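Local coordinates for protein angel homolog 2 (Homo sapiens, PDB 6RW0) that hydrolyses 2',3'-cyclic phosphates as a member of the CCR4 deadenylase family and probably binds the 3' untranslated regions of mRNA, at residues N238-P244 with K263-Q267; Y246-K250 with D364-Y368. All coordinates share one frame; numbering follows the deposited sequence. Where two conformers were deposited one is given.

In the fold
Both contacts are buried and fall within one endonuclease/exonuclease/phosphatase domain, yet they illustrate how chemistry follows position. Contact 1 joins two loops near the magnesium site and is dominated by backbone carbonyls, serine hydroxyls, two amide side chains and a bridging water. Contact 2 lies closer to the centre of the chain, where helix 244-251 packs on strand 359-369 through aromatic rings and an isoleucine. The two share that helix: Ser243 of contact 1 caps its start, and contact 2 uses residues 246-250 just beyond it. They also meet directly, since Tyr365 OH hydrogen-bonds to Ser239 O at 2.7 Å, so an aromatic residue of the packed layer carries its polar end to the loop.

Contact 1 (N238-P244 with K263-Q267); sequences NSVPGSP and KVSGQ
Ser239 and Ser265 bring their CA atoms within 4.2 Å where two irregular loops meet, and a single hydrogen bond joins the backbones there: Val240 N donates to Ser265 O over 2.9 Å, nearly in line with the C=O bond (169°). Beyond it, residues Val240 to Ser243 make a type II beta turn with Gly242 at positive phi. Gly266 also has positive phi, and its lack of a side chain suits the close approach of Val240 CG2 and Ser243 CB. Ser265 O additionally receives a CA-H...O contact from Ser239.

Ser243 OG lies between its own N and carbonyl carbon (chi1 63°), from where it reaches Val240 O at 2.7 Å in the carbonyl plane. Val240 O is thus gripped twice, by Ser243 N and Ser243 OG, while the same hydroxyl accepts from Tyr246 N, making Ser243 the N-cap of helix 244-251. Next along the chain, the Pro244 ring lies against two carbonyls, with CD 3.3 Å from Lys263 O.

On the other loop, Ser265 OG accepts from Gln267 N in an ST turn and donates to a lone pair of Gln267 OE1 at 2.6 Å. This bond and Lys206 NZ hold the amide beside Asn238 O, with Gln267 CD 3.0 Å from that oxygen; Gln267 NE2 also bonds to Tyr198 O. A water bridges Asn238 OD1 and Gln267 NE2, and Asn238 ND2 bonds to Leu196 O. Asn238 ends the Gly-Asp-Phe-Asn sequence characteristic of DNase I-like phosphoesterases, and its side chain lies about 7 Å from the bound magnesium ion.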
loop_
_atom_site.group_PDB
_atom_site.type_symbol
_atom_site.label_atom_id
_atom_site.label_comp_id
_atom_site.label_asym_id
_atom_site.label_seq_id
_atom_site.Cartn_x
_atom_site.Cartn_y
_atom_site.Cartn_z
ATOM N N ASN A 238 6.993 -1.249 1.414
ATOM C CA ASN A 238 8.448 -1.161 1.545
ATOM C C ASN A 238 9.070 -2.551 1.609
ATOM O O ASN A 238 10.039 -2.797 2.328
ATOM C CB ASN A 238 8.843 -0.282 2.722
ATOM C CG ASN A 238 8.940 1.183 2.333
ATOM O OD1 ASN A 238 9.548 1.528 1.321
ATOM N ND2 ASN A 238 8.326 2.045 3.116
ATOM N N SER A 239 8.507 -3.465 0.824
ATOM C CA SER A 239 8.948 -4.847 0.782
ATOM C C SER A 239 8.781 -5.313 -0.649
ATOM O O SER A 239 7.827 -4.904 -1.323
ATOM C CB SER A 239 8.078 -5.729 1.674
ATOM O OG SER A 239 8.121 -5.295 3.027
ATOM N N VAL A 240 9.692 -6.172 -1.097
ATOM C CA VAL A 240 9.755 -6.540 -2.509
ATOM C C VAL A 240 9.124 -7.894 -2.810
ATOM O O VAL A 240 8.907 -8.711 -1.901
ATOM C CB VAL A 240 11.199 -6.486 -3.040
ATOM C CG1 VAL A 240 11.836 -5.124 -2.750
ATOM C CG2 VAL A 240 12.019 -7.611 -2.459
ATOM N N PRO A 241 8.810 -8.170 -4.073
ATOM C CA PRO A 241 8.189 -9.455 -4.412
ATOM C C PRO A 241 9.062 -10.629 -4.006
ATOM O O PRO A 241 10.285 -10.619 -4.171
ATOM C CB PRO A 241 8.006 -9.368 -5.931
ATOM C CG PRO A 241 7.855 -7.874 -6.178
ATOM C CD PRO A 241 8.866 -7.262 -5.242
ATOM N N GLY A 242 8.416 -11.647 -3.446
ATOM C CA GLY A 242 9.108 -12.833 -3.011
ATOM C C GLY A 242 9.789 -12.718 -1.672
ATOM O O GLY A 242 10.346 -13.714 -1.191
ATOM N N SER A 243 9.789 -11.541 -1.059
ATOM C CA SER A 243 10.361 -11.400 0.266
ATOM C C SER A 243 9.527 -12.181 1.273
ATOM O O SER A 243 8.368 -12.519 1.008
ATOM C CB SER A 243 10.376 -9.931 0.671
ATOM O OG SER A 243 9.067 -9.381 0.760
ATOM N N PRO A 244 10.081 -12.463 2.456
ATOM C CA PRO A 244 9.259 -13.124 3.483
ATOM C C PRO A 244 7.963 -12.392 3.788
ATOM O O PRO A 244 6.914 -13.027 3.948
ATOM C CB PRO A 244 10.202 -13.188 4.692
ATOM C CG PRO A 244 11.575 -13.292 4.063
ATOM C CD PRO A 244 11.503 -12.386 2.851
ATOM N N LYS A 263 16.108 -9.210 6.700
ATOM C CA LYS A 263 15.778 -10.021 5.539
ATOM C C LYS A 263 14.282 -10.109 5.303
ATOM O O LYS A 263 13.852 -10.650 4.280
ATOM C CB LYS A 263 16.377 -11.426 5.675
ATOM C CG LYS A 263 17.899 -11.428 5.840
ATOM C CD LYS A 263 18.632 -10.765 4.685
ATOM C CE LYS A 263 18.744 -11.694 3.497
ATOM N NZ LYS A 263 19.389 -12.983 3.865
ATOM N N VAL A 264 13.485 -9.547 6.204
ATOM C CA VAL A 264 12.033 -9.645 6.125
ATOM C C VAL A 264 11.508 -8.992 4.856
ATOM O O VAL A 264 10.633 -9.541 4.171
ATOM C CB VAL A 264 11.414 -9.007 7.382
ATOM C CG1 VAL A 264 9.934 -8.763 7.218
ATOM C CG2 VAL A 264 11.687 -9.859 8.596
ATOM N N SER A 265 12.002 -7.798 4.540
ATOM C CA SER A 265 11.416 -6.999 3.471
ATOM C C SER A 265 12.062 -7.225 2.115
ATOM O O SER A 265 11.481 -6.834 1.096
ATOM C CB SER A 265 11.574 -5.511 3.782
ATOM O OG SER A 265 12.952 -5.162 3.709
ATOM N N GLY A 266 13.270 -7.768 2.089
ATOM C CA GLY A 266 13.984 -7.991 0.824
ATOM C C GLY A 266 14.568 -6.704 0.267
ATOM O O GLY A 266 15.105 -6.732 -0.809
ATOM N N GLN A 267 14.495 -5.591 0.990
ATOM C CA GLN A 267 15.080 -4.306 0.538
ATOM C C GLN A 267 16.596 -4.397 0.645
ATOM O O GLN A 267 17.029 -5.079 1.481
ATOM C CB GLN A 267 14.702 -3.141 1.444
ATOM C CG GLN A 267 13.245 -2.717 1.387
ATOM C CD GLN A 267 12.904 -1.958 2.641
ATOM O OE1 GLN A 267 12.866 -2.516 3.715
ATOM N NE2 GLN A 267 12.689 -0.668 2.506
HETATM O O HOH W 1 11.839 0.528 -0.071
#

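Contact 2 (Y246-K250 with D364-Y368); sequences YSFIK and DYIFY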
loop_
_atom_site.group_PDB
_atom_site.type_symbol
_atom_site.label_atom_id
_atom_site.label_comp_id
_atom_site.label_asym_id
_atom_site.label_seq_id
_atom_site.Cartn_x
_atom_site.Cartn_y
_atom_site.Cartn_z
ATOM N N TYR A 246 6.201 -10.379 1.784
ATOM C CA TYR A 246 5.309 -10.583 0.646
ATOM C C TYR A 246 4.730 -11.991 0.659
ATOM O O TYR A 246 3.524 -12.179 0.453
ATOM C CB TYR A 246 6.083 -10.362 -0.651
ATOM C CG TYR A 246 5.250 -10.621 -1.884
ATOM C CD1 TYR A 246 4.483 -9.611 -2.451
ATOM C CD2 TYR A 246 5.205 -11.880 -2.459
ATOM C CE1 TYR A 246 3.711 -9.853 -3.575
ATOM C CE2 TYR A 246 4.435 -12.130 -3.588
ATOM C CZ TYR A 246 3.685 -11.105 -4.131
ATOM O OH TYR A 246 2.907 -11.328 -5.246
ATOM N N SER A 247 5.583 -12.992 0.879
ATOM C CA SER A 247 5.120 -14.374 0.868
ATOM C C SER A 247 4.084 -14.613 1.954
ATOM O O SER A 247 3.120 -15.363 1.749
ATOM C CB SER A 247 6.311 -15.308 1.049
ATOM O OG SER A 247 7.235 -15.144 -0.013
ATOM N N PHE A 248 4.268 -13.994 3.123
ATOM C CA PHE A 248 3.278 -14.113 4.188
ATOM C C PHE A 248 1.916 -13.611 3.721
ATOM O O PHE A 248 0.889 -14.268 3.936
ATOM C CB PHE A 248 3.760 -13.361 5.435
ATOM C CG PHE A 248 2.715 -13.269 6.515
ATOM C CD1 PHE A 248 2.109 -14.413 6.991
ATOM C CD2 PHE A 248 2.333 -12.050 7.039
ATOM C CE1 PHE A 248 1.128 -14.354 7.959
ATOM C CE2 PHE A 248 1.351 -11.988 8.026
ATOM C CZ PHE A 248 0.757 -13.136 8.478
ATOM N N ILE A 249 1.879 -12.442 3.078
ATOM C CA ILE A 249 0.602 -11.918 2.600
ATOM C C ILE A 249 -0.037 -12.901 1.628
ATOM O O ILE A 249 -1.223 -13.225 1.734
ATOM C CB ILE A 249 0.786 -10.530 1.963
ATOM C CG1 ILE A 249 1.264 -9.537 3.020
ATOM C CG2 ILE A 249 -0.527 -10.043 1.331
ATOM C CD1 ILE A 249 1.655 -8.173 2.480
ATOM N N LYS A 250 0.743 -13.386 0.664
ATOM C CA LYS A 250 0.181 -14.202 -0.402
ATOM C C LYS A 250 -0.215 -15.593 0.076
ATOM O O LYS A 250 -1.219 -16.147 -0.389
ATOM C CB LYS A 250 1.210 -14.368 -1.521
ATOM C CG LYS A 250 1.568 -13.134 -2.283
ATOM C CD LYS A 250 0.417 -12.619 -3.121
ATOM C CE LYS A 250 0.165 -13.478 -4.355
ATOM N NZ LYS A 250 1.293 -13.474 -5.345
ATOM N N ASP A 364 5.074 -1.294 -3.987
ATOM C CA ASP A 364 3.653 -0.962 -3.942
ATOM C C ASP A 364 2.838 -2.122 -4.490
ATOM O O ASP A 364 3.256 -2.783 -5.442
ATOM C CB ASP A 364 3.365 0.270 -4.798
ATOM C CG ASP A 364 4.170 1.473 -4.372
ATOM O OD1 ASP A 364 3.796 2.104 -3.362
ATOM O OD2 ASP A 364 5.202 1.781 -5.021
ATOM N N TYR A 365 1.665 -2.357 -3.888
ATOM C CA TYR A 365 0.824 -3.490 -4.244
ATOM C C TYR A 365 -0.650 -3.133 -4.166
ATOM O O TYR A 365 -1.067 -2.271 -3.389
ATOM C CB TYR A 365 1.056 -4.667 -3.270
ATOM C CG TYR A 365 2.493 -5.112 -3.228
ATOM C CD1 TYR A 365 2.954 -6.063 -4.113
ATOM C CD2 TYR A 365 3.403 -4.550 -2.339
ATOM C CE1 TYR A 365 4.272 -6.469 -4.115
ATOM C CE2 TYR A 365 4.730 -4.949 -2.338
ATOM C CZ TYR A 365 5.157 -5.898 -3.234
ATOM O OH TYR A 365 6.468 -6.281 -3.236
ATOM N N ILE A 366 -1.450 -3.859 -4.950
ATOM C CA ILE A 366 -2.882 -4.002 -4.709
ATOM C C ILE A 366 -3.126 -5.490 -4.496
ATOM O O ILE A 366 -2.951 -6.292 -5.425
ATOM C CB ILE A 366 -3.744 -3.463 -5.858
ATOM C CG1 ILE A 366 -3.507 -1.969 -6.099
ATOM C CG2 ILE A 366 -5.220 -3.687 -5.512
ATOM C CD1 ILE A 366 -4.173 -1.398 -7.353
ATOM N N PHE A 367 -3.505 -5.867 -3.280
ATOM C CA PHE A 367 -3.900 -7.226 -2.952
ATOM C C PHE A 367 -5.420 -7.279 -2.872
ATOM O O PHE A 367 -6.071 -6.286 -2.534
ATOM C CB PHE A 367 -3.316 -7.635 -1.607
ATOM C CG PHE A 367 -1.814 -7.706 -1.575
ATOM C CD1 PHE A 367 -1.150 -8.761 -2.167
ATOM C CD2 PHE A 367 -1.070 -6.746 -0.894
ATOM C CE1 PHE A 367 0.234 -8.850 -2.100
ATOM C CE2 PHE A 367 0.312 -6.838 -0.813
ATOM C CZ PHE A 367 0.960 -7.876 -1.434
ATOM N N TYR A 368 -5.992 -8.432 -3.215
ATOM C CA TYR A 368 -7.444 -8.556 -3.209
ATOM C C TYR A 368 -7.866 -9.980 -2.870
ATOM O O TYR A 368 -7.143 -10.940 -3.136
ATOM C CB TYR A 368 -8.041 -8.135 -4.562
ATOM C CG TYR A 368 -7.652 -9.026 -5.731
ATOM C CD1 TYR A 368 -8.528 -9.984 -6.222
ATOM C CD2 TYR A 368 -6.408 -8.904 -6.349
ATOM C CE1 TYR A 368 -8.182 -10.801 -7.292
ATOM C CE2 TYR A 368 -6.054 -9.717 -7.414
ATOM C CZ TYR A 368 -6.942 -10.666 -7.880
ATOM O OH TYR A 368 -6.606 -11.486 -8.938
#
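Tyr246 leaves its helix with CG anti to the backbone N (chi1 177°), which swings its ring across to Tyr365 and Phe367 on the strand; on these two, CG lies beside the backbone N, and both CB atoms point at the helix. The result is a three-ring aromatic cluster within the alpha/beta sandwich of the DNase I-like fold, where helix 244-251 covers strand 359-369. Their short segments run in nearly the same direction, with axes 24° apart and 11.0 Å between them at the closest approach.

Both pairs that Tyr246 makes are oblique. The Tyr246 and Tyr365 rings meet with their CE1 atoms 3.5 Å apart. Tyr246 CE1 also stands 3.9 Å from Phe367 CE1, so one corner of the helix ring serves both strand residues.

Phe367 receives different neighbours on its face and its edge. At the edge, near the ring plane, come Tyr246 CE1 and Lys250 CD. Ile249 instead sets its CD1 methyl 3.8 Å from Phe367 CE2 and its CG2 branch over the ring, while Met233 of the adjoining strand 231-236 also touches both residues.

Lys250 makes the layer less purely apolar. Its chain bends repeatedly beyond CG, bringing NZ back to donate to Tyr246 OH at 2.7 Å; that hydroxyl also bonds to His342 NE2. The CH-pi contact is well centred: Ile249 CG2 sits 3.6 Å from the Phe367 ring centroid, only 7° off the ring normal.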